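Long-range contacts in triphenylmethane reductase (Citrobacter sp., PDB 2JL1), which binds NADP(+) and reduces triphenylmethane dyes, probably by hydride transfer from the nicotinamide of the cofactor: residues Y107-E112 with N197-Q202; R139-T144 with I169-T174. All blocks are in the same frame, centred on the assembly; numbering follows the deposited sequence.

Contact 1 (Y107-E112 with N197-Q202)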
ATOM      1  N   TYR A 107       7.359   9.841   2.303  1.00 23.39           N
ATOM      2  CA  TYR A 107       8.020  10.073   3.584  1.00 24.02           C
ATOM      3  C   TYR A 107       9.328   9.289   3.535  1.00 23.03           C
ATOM      4  O   TYR A 107       9.329   8.109   3.173  1.00 22.99           O
ATOM      5  CB  TYR A 107       7.094   9.640   4.722  1.00 24.66           C
ATOM      6  CG  TYR A 107       7.646   9.811   6.116  1.00 25.93           C
ATOM      7  CD1 TYR A 107       8.056  11.072   6.576  1.00 25.61           C
ATOM      8  CD2 TYR A 107       7.736   8.722   6.984  1.00 27.68           C
ATOM      9  CE1 TYR A 107       8.573  11.250   7.877  1.00 30.23           C
ATOM     10  CE2 TYR A 107       8.249   8.883   8.298  1.00 29.16           C
ATOM     11  CZ  TYR A 107       8.660  10.159   8.731  1.00 28.62           C
ATOM     12  OH  TYR A 107       9.174  10.346  10.010  1.00 31.25           O
ATOM     13  N   ALA A 108      10.439   9.974   3.820  1.00 22.31           N
ATOM     14  CA  ALA A 108      11.773   9.406   3.692  1.00 21.05           C
ATOM     15  C   ALA A 108      11.929   8.241   4.637  1.00 21.48           C
ATOM     16  O   ALA A 108      11.430   8.262   5.778  1.00 21.04           O
ATOM     17  CB  ALA A 108      12.837  10.461   3.980  1.00 22.06           C
ATOM     18  N   PHE A 109      12.622   7.226   4.162  1.00 20.73           N
ATOM     19  CA  PHE A 109      12.924   6.036   4.946  1.00 21.06           C
ATOM     20  C   PHE A 109      11.685   5.384   5.554  1.00 21.75           C
ATOM     21  O   PHE A 109      11.750   4.819   6.654  1.00 21.87           O
ATOM     22  CB  PHE A 109      14.000   6.342   5.987  1.00 21.31           C
ATOM     23  CG  PHE A 109      15.239   6.948   5.382  1.00 22.37           C
ATOM     24  CD1 PHE A 109      16.051   6.195   4.531  1.00 25.69           C
ATOM     25  CD2 PHE A 109      15.558   8.259   5.618  1.00 22.35           C
ATOM     26  CE1 PHE A 109      17.201   6.754   3.953  1.00 27.22           C
ATOM     27  CE2 PHE A 109      16.702   8.830   5.055  1.00 22.19           C
ATOM     28  CZ  PHE A 109      17.521   8.072   4.220  1.00 24.78           C
ATOM     29  N   ALA A 110      10.566   5.435   4.822  1.00 21.46           N
ATOM     30  CA  ALA A 110       9.274   4.981   5.368  1.00 22.60           C
ATOM     31  C   ALA A 110       9.328   3.529   5.888  1.00 23.37           C
ATOM     32  O   ALA A 110       8.715   3.206   6.927  1.00 24.61           O
ATOM     33  CB  ALA A 110       8.164   5.138   4.313  1.00 22.26           C
ATOM     34  N   GLU A 111      10.068   2.667   5.200  1.00 23.72           N
ATOM     35  CA  GLU A 111      10.146   1.247   5.595  1.00 26.40           C
ATOM     36  C   GLU A 111      10.708   1.042   7.009  1.00 27.47           C
ATOM     37  O   GLU A 111      10.413   0.039   7.665  1.00 28.83           O
ATOM     38  CB  GLU A 111      11.014   0.471   4.623  1.00 25.32           C
ATOM     39  CG  GLU A 111      10.435   0.351   3.232  1.00 27.08           C
ATOM     40  CD  GLU A 111      10.882   1.476   2.299  1.00 27.43           C
ATOM     41  OE1 GLU A 111      11.472   2.489   2.756  1.00 26.16           O
ATOM     42  OE2 GLU A 111      10.638   1.326   1.088  1.00 28.62           O
ATOM     43  N   GLU A 112      11.509   2.000   7.471  1.00 29.06           N
ATOM     44  CA  GLU A 112      12.147   1.915   8.793  1.00 30.89           C
ATOM     45  C   GLU A 112      11.434   2.736   9.845  1.00 30.95           C
ATOM     46  O   GLU A 112      11.859   2.781  11.017  1.00 30.41           O
ATOM     47  CB  GLU A 112      13.609   2.362   8.694  1.00 31.32           C
ATOM     48  CG  GLU A 112      14.467   1.312   8.021  1.00 35.06           C
ATOM     49  CD  GLU A 112      14.451   1.406   6.510  1.00 39.90           C
ATOM     50  OE1 GLU A 112      14.370   2.534   5.966  1.00 43.64           O
ATOM     51  OE2 GLU A 112      14.552   0.349   5.858  1.00 40.20           O
ATOM     52  N   ASN A 197      15.127  10.043  -1.250  1.00 23.79           N
ATOM     53  CA  ASN A 197      14.891  10.330   0.171  1.00 23.66           C
ATOM     54  C   ASN A 197      15.398  11.745   0.419  1.00 23.67           C
ATOM     55  O   ASN A 197      16.593  11.973   0.472  1.00 24.20           O
ATOM     56  CB  ASN A 197      15.557   9.271   1.074  1.00 24.41           C
ATOM     57  CG  ASN A 197      14.897   7.903   0.966  1.00 24.81           C
ATOM     58  OD1 ASN A 197      13.786   7.659   1.484  1.00 26.04           O
ATOM     59  ND2 ASN A 197      15.596   6.980   0.326  1.00 27.87           N
ATOM     60  N   LEU A 198      14.462  12.697   0.499  1.00 22.92           N
ATOM     61  CA  LEU A 198      14.761  14.121   0.509  1.00 22.35           C
ATOM     62  C   LEU A 198      14.892  14.643   1.940  1.00 21.89           C
ATOM     63  O   LEU A 198      13.927  15.102   2.550  1.00 21.70           O
ATOM     64  CB  LEU A 198      13.708  14.900  -0.335  1.00 22.36           C
ATOM     65  CG  LEU A 198      13.559  14.471  -1.809  1.00 23.32           C
ATOM     66  CD1 LEU A 198      12.366  15.164  -2.516  1.00 22.35           C
ATOM     67  CD2 LEU A 198      14.871  14.714  -2.620  1.00 22.26           C
ATOM     68  N   VAL A 199      16.112  14.545   2.462  1.00 21.38           N
ATOM     69  CA  VAL A 199      16.415  14.867   3.843  1.00 21.03           C
ATOM     70  C   VAL A 199      17.734  15.654   3.896  1.00 21.32           C
ATOM     71  O   VAL A 199      18.456  15.808   2.885  1.00 21.52           O
ATOM     72  CB  VAL A 199      16.545  13.587   4.731  1.00 21.37           C
ATOM     73  CG1 VAL A 199      15.309  12.695   4.634  1.00 20.41           C
ATOM     74  CG2 VAL A 199      17.783  12.788   4.359  1.00 20.23           C
ATOM     75  N   SER A 200      18.065  16.119   5.089  1.00 20.71           N
ATOM     76  CA  SER A 200      19.305  16.872   5.307  1.00 21.68           C
ATOM     77  C   SER A 200      20.471  15.934   5.512  1.00 21.79           C
ATOM     78  O   SER A 200      20.335  14.934   6.198  1.00 22.38           O
ATOM     79  CB  SER A 200      19.177  17.704   6.579  1.00 21.03           C
ATOM     80  OG  SER A 200      20.313  18.524   6.748  1.00 23.32           O
ATOM     81  N   ASN A 201      21.633  16.293   4.969  1.00 21.56           N
ATOM     82  CA  ASN A 201      22.879  15.633   5.353  1.00 21.85           C
ATOM     83  C   ASN A 201      23.703  16.483   6.341  1.00 21.70           C
ATOM     84  O   ASN A 201      24.918  16.324   6.469  1.00 21.48           O
ATOM     85  CB  ASN A 201      23.693  15.225   4.111  1.00 21.71           C
ATOM     86  CG  ASN A 201      23.935  16.376   3.158  1.00 22.55           C
ATOM     87  OD1 ASN A 201      23.712  17.550   3.485  1.00 21.47           O
ATOM     88  ND2 ASN A 201      24.378  16.038   1.948  1.00 21.84           N
ATOM     89  N   GLN A 202      23.012  17.384   7.028  1.00 21.54           N
ATOM     90  CA  GLN A 202      23.560  18.132   8.162  1.00 22.29           C
ATOM     91  C   GLN A 202      22.511  18.181   9.285  1.00 21.60           C
ATOM     92  O   GLN A 202      21.941  19.238   9.584  1.00 21.30           O
ATOM     93  CB  GLN A 202      23.979  19.546   7.753  1.00 22.93           C
ATOM     94  CG  GLN A 202      25.080  19.589   6.702  1.00 27.21           C
ATOM     95  CD  GLN A 202      25.446  21.007   6.351  1.00 34.41           C
ATOM     96  OE1 GLN A 202      24.774  21.658   5.524  1.00 35.99           O
ATOM     97  NE2 GLN A 202      26.486  21.519   7.005  1.00 35.07           N
TER
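Phe109 and Asn197 meet through matching first torsions: in each, CG stands anti to the carbonyl carbon (chi1 -54° and -68°), which brings the Asn197 amide up to the Phe109 ring. The two planes are only 7° apart, so this is a stack, with Asn197 CG 3.9 Å above the ring plane and displaced toward its rim. Asn197 CB lies over the same ring as a CH-pi contact, 4.2 Å from the centroid. The amide is fixed by a nearly straight hydrogen bond, Phe109 N to Asn197 OD1 at 3.0 Å, although the N-H arrives from above the carbonyl plane. That N-H belongs to the type II turn from Tyr107 to Ala110, so the asparagine grips the turn at a backbone amide. Beside it Val199 CG1 presses on Ala108 CB at 3.4 Å, tighter than usual for two carbons, and also approaches Phe109 CE2 at 4.1 Å. Phe109 also packs on Lys262. The turn starts at the last residue of strand 101-107 and leads toward helix 117-130, where Ala110 and Glu111 touch Leu122; Asn197 lies near the end of strand 194-198 and Val199 just beyond it, with strand 135-140 lying between the two strands in the parallel sheet.

Contact 2 (R139-T144 with I169-T174). With NAP (NADP nicotinamide-adenine-dinucleotide phosphate), chain B; GOL (glycerol), chain F.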
ATOM      1  N   ARG A 139      10.385  11.424  -1.427  1.00 20.77           N
ATOM      2  CA  ARG A 139      10.158  10.990  -0.048  1.00 21.26           C
ATOM      3  C   ARG A 139      10.663  12.061   0.907  1.00 21.60           C
ATOM      4  O   ARG A 139      11.852  12.129   1.199  1.00 23.05           O
ATOM      5  CB  ARG A 139      10.860   9.655   0.212  1.00 21.15           C
ATOM      6  CG  ARG A 139      10.246   8.470  -0.513  1.00 20.57           C
ATOM      7  CD  ARG A 139      10.911   7.208  -0.029  1.00 20.93           C
ATOM      8  NE  ARG A 139      10.079   6.026  -0.249  1.00 24.36           N
ATOM      9  CZ  ARG A 139      10.326   4.847   0.330  1.00 25.99           C
ATOM     10  NH1 ARG A 139      11.383   4.710   1.135  1.00 22.73           N
ATOM     11  NH2 ARG A 139       9.529   3.806   0.121  1.00 22.80           N
ATOM     12  N   ASN A 140       9.757  12.920   1.366  1.00 22.30           N
ATOM     13  CA  ASN A 140      10.155  14.114   2.109  1.00 21.64           C
ATOM     14  C   ASN A 140      10.503  13.795   3.557  1.00 21.22           C
ATOM     15  O   ASN A 140       9.887  12.936   4.163  1.00 20.31           O
ATOM     16  CB  ASN A 140       9.055  15.179   2.060  1.00 20.70           C
ATOM     17  CG  ASN A 140       8.918  15.819   0.687  1.00 21.72           C
ATOM     18  OD1 ASN A 140       9.796  15.685  -0.177  1.00 22.86           O
ATOM     19  ND2 ASN A 140       7.797  16.484   0.467  1.00 23.71           N
ATOM     20  N   ALA A 141      11.486  14.525   4.097  1.00 21.00           N
ATOM     21  CA  ALA A 141      11.730  14.580   5.529  1.00 19.76           C
ATOM     22  C   ALA A 141      10.594  15.313   6.256  1.00 21.29           C
ATOM     23  O   ALA A 141       9.781  16.015   5.640  1.00 20.70           O
ATOM     24  CB  ALA A 141      13.045  15.339   5.792  1.00 19.89           C
ATOM     25  N   LEU A 142      10.553  15.159   7.580  1.00 21.25           N
ATOM     26  CA  LEU A 142       9.798  16.086   8.405  1.00 22.06           C
ATOM     27  C   LEU A 142      10.194  17.529   8.064  1.00 22.30           C
ATOM     28  O   LEU A 142      11.346  17.781   7.715  1.00 21.20           O
ATOM     29  CB  LEU A 142      10.067  15.811   9.879  1.00 23.42           C
ATOM     30  CG  LEU A 142       9.727  14.404  10.389  1.00 24.97           C
ATOM     31  CD1 LEU A 142      10.235  14.281  11.851  1.00 27.93           C
ATOM     32  CD2 LEU A 142       8.189  14.163  10.297  1.00 29.31           C
ATOM     33  N   TYR A 143       9.236  18.459   8.149  1.00 21.34           N
ATOM     34  CA  TYR A 143       9.494  19.878   7.896  1.00 22.20           C
ATOM     35  C   TYR A 143      10.240  20.544   9.044  1.00 21.72           C
ATOM     36  O   TYR A 143       9.804  20.470  10.175  1.00 21.13           O
ATOM     37  CB  TYR A 143       8.189  20.653   7.659  1.00 22.61           C
ATOM     38  CG  TYR A 143       7.315  20.143   6.530  1.00 24.12           C
ATOM     39  CD1 TYR A 143       7.876  19.637   5.368  1.00 25.40           C
ATOM     40  CD2 TYR A 143       5.921  20.220   6.615  1.00 22.78           C
ATOM     41  CE1 TYR A 143       7.064  19.160   4.301  1.00 27.31           C
ATOM     42  CE2 TYR A 143       5.102  19.761   5.570  1.00 25.84           C
ATOM     43  CZ  TYR A 143       5.689  19.247   4.416  1.00 26.78           C
ATOM     44  OH  TYR A 143       4.913  18.815   3.380  1.00 28.30           O
ATOM     45  N   THR A 144      11.360  21.200   8.735  1.00 21.80           N
ATOM     46  CA  THR A 144      12.056  22.033   9.728  1.00 21.89           C
ATOM     47  C   THR A 144      11.082  23.076  10.297  1.00 22.88           C
ATOM     48  O   THR A 144      11.149  23.408  11.480  1.00 22.35           O
ATOM     49  CB  THR A 144      13.243  22.726   9.080  1.00 22.25           C
ATOM     50  OG1 THR A 144      14.104  21.730   8.535  1.00 20.80           O
ATOM     51  CG2 THR A 144      14.030  23.595  10.082  1.00 18.76           C
ATOM     52  N   ILE A 169      18.280  12.749  16.809  1.00 19.17           N
ATOM     53  CA  ILE A 169      18.835  13.439  15.661  1.00 19.95           C
ATOM     54  C   ILE A 169      17.726  13.805  14.657  1.00 20.21           C
ATOM     55  O   ILE A 169      16.816  13.007  14.416  1.00 21.46           O
ATOM     56  CB  ILE A 169      19.930  12.560  15.015  1.00 20.15           C
ATOM     57  CG1 ILE A 169      21.126  12.414  15.990  1.00 19.77           C
ATOM     58  CG2 ILE A 169      20.385  13.137  13.682  1.00 20.92           C
ATOM     59  CD1 ILE A 169      22.109  11.296  15.568  1.00 21.04           C
ATOM     60  N   VAL A 170      17.808  15.002  14.067  1.00 20.35           N
ATOM     61  CA  VAL A 170      16.756  15.488  13.181  1.00 18.37           C
ATOM     62  C   VAL A 170      17.307  15.817  11.786  1.00 19.40           C
ATOM     63  O   VAL A 170      18.139  16.704  11.627  1.00 20.08           O
ATOM     64  CB  VAL A 170      16.010  16.729  13.773  1.00 19.12           C
ATOM     65  CG1 VAL A 170      14.773  17.089  12.921  1.00 16.92           C
ATOM     66  CG2 VAL A 170      15.554  16.475  15.234  1.00 16.45           C
ATOM     67  N   ASN A 171      16.766  15.149  10.777  1.00 18.56           N
ATOM     68  CA  ASN A 171      17.214  15.290   9.378  1.00 18.78           C
ATOM     69  C   ASN A 171      16.231  16.154   8.567  1.00 18.78           C
ATOM     70  O   ASN A 171      16.178  16.079   7.320  1.00 18.92           O
ATOM     71  CB  ASN A 171      17.347  13.889   8.767  1.00 18.13           C
ATOM     72  CG  ASN A 171      16.000  13.185   8.665  1.00 17.99           C
ATOM     73  OD1 ASN A 171      14.952  13.762   9.042  1.00 20.32           O
ATOM     74  ND2 ASN A 171      16.007  11.954   8.164  1.00 18.23           N
ATOM     75  N   SER A 172      15.466  16.989   9.280  1.00 19.56           N
ATOM     76  CA  SER A 172      14.429  17.830   8.667  1.00 20.13           C
ATOM     77  C   SER A 172      14.943  18.771   7.578  1.00 21.38           C
ATOM     78  O   SER A 172      16.110  19.151   7.561  1.00 21.19           O
ATOM     79  CB  SER A 172      13.678  18.637   9.733  1.00 20.55           C
ATOM     80  OG  SER A 172      14.512  19.658  10.291  1.00 21.38           O
ATOM     81  N   VAL A 173      14.079  19.135   6.646  0.50 21.61           N
ATOM     82  CA  VAL A 173      14.414  20.198   5.695  0.50 21.58           C
ATOM     83  C   VAL A 173      13.172  21.079   5.538  0.50 21.54           C
ATOM     84  O   VAL A 173      12.049  20.619   5.741  0.50 21.92           O
ATOM     85  CB  VAL A 173      14.872  19.645   4.326  0.50 21.63           C
ATOM     86  CG1 VAL A 173      16.249  18.961   4.409  0.50 19.70           C
ATOM     87  CG2 VAL A 173      13.844  18.678   3.786  0.50 20.72           C
ATOM     88  N   THR A 174      13.376  22.332   5.158  1.00 21.86           N
ATOM     89  CA  THR A 174      12.276  23.306   5.046  1.00 21.24           C
ATOM     90  C   THR A 174      11.303  22.916   3.907  1.00 21.54           C
ATOM     91  O   THR A 174      11.695  22.291   2.916  1.00 21.53           O
ATOM     92  CB  THR A 174      12.781  24.728   4.821  1.00 21.07           C
ATOM     93  OG1 THR A 174      13.486  24.785   3.585  1.00 20.82           O
ATOM     94  CG2 THR A 174      13.740  25.213   5.978  1.00 20.95           C
TER
HETATM   95  PA  NAP B1288      -1.193  21.893   4.389  1.00 36.33           P
HETATM   96  O1A NAP B1288      -1.937  21.537   5.628  1.00 36.71           O
HETATM   97  O2A NAP B1288      -0.781  23.309   4.287  1.00 33.47           O
HETATM   98  O5B NAP B1288      -2.013  21.490   3.082  1.00 36.23           O
HETATM   99  C5B NAP B1288      -2.792  20.319   2.963  1.00 38.62           C
HETATM  100  C4B NAP B1288      -3.507  20.475   1.629  1.00 38.50           C
HETATM  101  O4B NAP B1288      -4.348  19.358   1.371  1.00 40.48           O
HETATM  102  C3B NAP B1288      -4.385  21.725   1.684  1.00 38.56           C
HETATM  103  O3B NAP B1288      -4.202  22.479   0.514  1.00 35.97           O
HETATM  104  C2B NAP B1288      -5.786  21.182   1.707  1.00 39.72           C
HETATM  105  O2B NAP B1288      -6.645  21.990   0.966  1.00 43.53           O
HETATM  106  C1B NAP B1288      -5.609  19.865   0.981  1.00 37.27           C
HETATM  107  N9A NAP B1288      -6.746  18.982   1.274  1.00 35.60           N
HETATM  108  C8A NAP B1288      -7.243  18.617   2.495  1.00 35.30           C
HETATM  109  N7A NAP B1288      -8.301  17.798   2.284  1.00 36.35           N
HETATM  110  C5A NAP B1288      -8.490  17.665   0.950  1.00 34.60           C
HETATM  111  C6A NAP B1288      -9.424  16.960   0.191  1.00 35.09           C
HETATM  112  N6A NAP B1288     -10.377  16.238   0.773  1.00 34.45           N
HETATM  113  N1A NAP B1288      -9.350  17.019  -1.182  1.00 34.41           N
HETATM  114  C2A NAP B1288      -8.377  17.775  -1.798  1.00 33.61           C
HETATM  115  N3A NAP B1288      -7.451  18.464  -1.047  1.00 33.67           N
HETATM  116  C4A NAP B1288      -7.517  18.411   0.307  1.00 34.70           C
HETATM  117  O3  NAP B1288       0.110  20.924   4.330  1.00 34.94           O
HETATM  118  PN  NAP B1288       1.623  21.230   3.871  1.00 35.18           P
HETATM  119  O1N NAP B1288       1.543  21.911   2.568  1.00 32.01           O
HETATM  120  O2N NAP B1288       2.351  21.871   5.000  1.00 35.10           O
HETATM  121  O5D NAP B1288       2.197  19.716   3.588  1.00 34.42           O
HETATM  122  C5D NAP B1288       1.684  18.954   2.504  1.00 36.46           C
HETATM  123  C4D NAP B1288       1.391  17.489   2.847  1.00 37.74           C
HETATM  124  O4D NAP B1288       2.544  16.904   3.428  1.00 39.24           O
HETATM  125  C3D NAP B1288       0.274  17.332   3.881  1.00 38.77           C
HETATM  126  O3D NAP B1288      -1.011  17.169   3.336  1.00 38.26           O
HETATM  127  C2D NAP B1288       0.682  16.120   4.697  1.00 39.87           C
HETATM  128  O2D NAP B1288       0.195  14.892   4.197  1.00 41.63           O
HETATM  129  C1D NAP B1288       2.188  16.100   4.542  1.00 41.70           C
HETATM  130  N1N NAP B1288       2.785  16.559   5.806  1.00 43.62           N
HETATM  131  C2N NAP B1288       4.122  16.367   5.959  1.00 45.88           C
HETATM  132  C3N NAP B1288       4.736  16.726   7.124  1.00 45.73           C
HETATM  133  C7N NAP B1288       6.176  16.506   7.306  1.00 45.88           C
HETATM  134  O7N NAP B1288       6.750  17.031   8.500  1.00 45.63           O
HETATM  135  N7N NAP B1288       6.817  15.800   6.367  1.00 43.55           N
HETATM  136  C4N NAP B1288       4.003  17.389   8.132  1.00 46.53           C
HETATM  137  C5N NAP B1288       2.673  17.662   7.926  1.00 46.88           C
HETATM  138  C6N NAP B1288       2.050  17.188   6.767  1.00 45.79           C
HETATM  139  P2B NAP B1288      -7.542  23.142   1.657  1.00 49.09           P
HETATM  140  O1X NAP B1288      -6.799  24.453   1.485  1.00 47.46           O
HETATM  141  O2X NAP B1288      -7.771  22.886   3.138  1.00 46.44           O
HETATM  142  O3X NAP B1288      -8.854  23.130   0.900  1.00 48.15           O
HETATM  143  C1  GOL F1292      12.127  11.734   9.040  1.00 29.60           C
HETATM  144  O1  GOL F1292      12.402  13.029   8.519  1.00 22.96           O
HETATM  145  C2  GOL F1292      12.401  10.623   8.003  1.00 27.61           C
HETATM  146  O2  GOL F1292      13.703  10.136   8.117  1.00 26.70           O
HETATM  147  C3  GOL F1292      11.465   9.437   8.254  1.00 29.18           C
HETATM  148  O3  GOL F1292      12.104   8.177   8.325  1.00 26.38           O
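Thr144 and Ser172 join their hydroxyls, OG1 to OG, at 2.7 Å, and the backbones touch beside them: Val173 N bonds to Leu142 O at 3.2 Å, and Thr144 N to Val173 O at 3.1 Å. These two bonds make a single beta bridge between Tyr143 and Val173. From this anchor the Tyr143 side chain turns away; CG anti to the carbonyl carbon, chi1 -57°, sends the ring toward the cofactor. Its CB neighbours the nicotinamide amide oxygen, NAP O7N, and CG lies near that oxygen and NAP C7N. The carboxamide carbon sits 3.7 Å above the ring plane, over its centre. CD1 and CE1 face C7N and N7N, CD2 and CE2 pass C3N, CZ lies near O5D and C2N, and the tip, OH, donates to NAP O5D at 2.9 Å. In this NmrA-like member of the Rossmann clan, the segment beyond strand 135-140 thus forms part of the nicotinamide pocket: NAP N7N bonds to Ala141 O at 3.1 Å, while Tyr143 N holds O7N at 2.9 Å, so the carboxamide is bound through both nitrogen and oxygen. A glycerol, probably from the crystallisation liquor, gives O1 to Asn171 OD1, takes ND2 at O2, and accepts from Leu142 N at O1.

From the N terminus, the chain first reaches 107-112, at the end of strand 101-107, then 139-144 at the end of strand 135-140. Segment 169-174, ahead of helix 175-186, pairs back onto 139-144 and closes the shorter loop of contact 2. Only afterwards does 197-202 leave strand 194-198 and close the longer loop of contact 1, so contact 2 lies wholly within contact 1 along the sequence and the two do not cross. Their centres are 7 Å apart, and Arg139 joins them: its NH1 forms a salt bridge to Glu111 OE1 at 2.8 Å, and its O probably accepts from Leu198 N. Together they tie three neighbouring strand ends to the loop before helix 175-186.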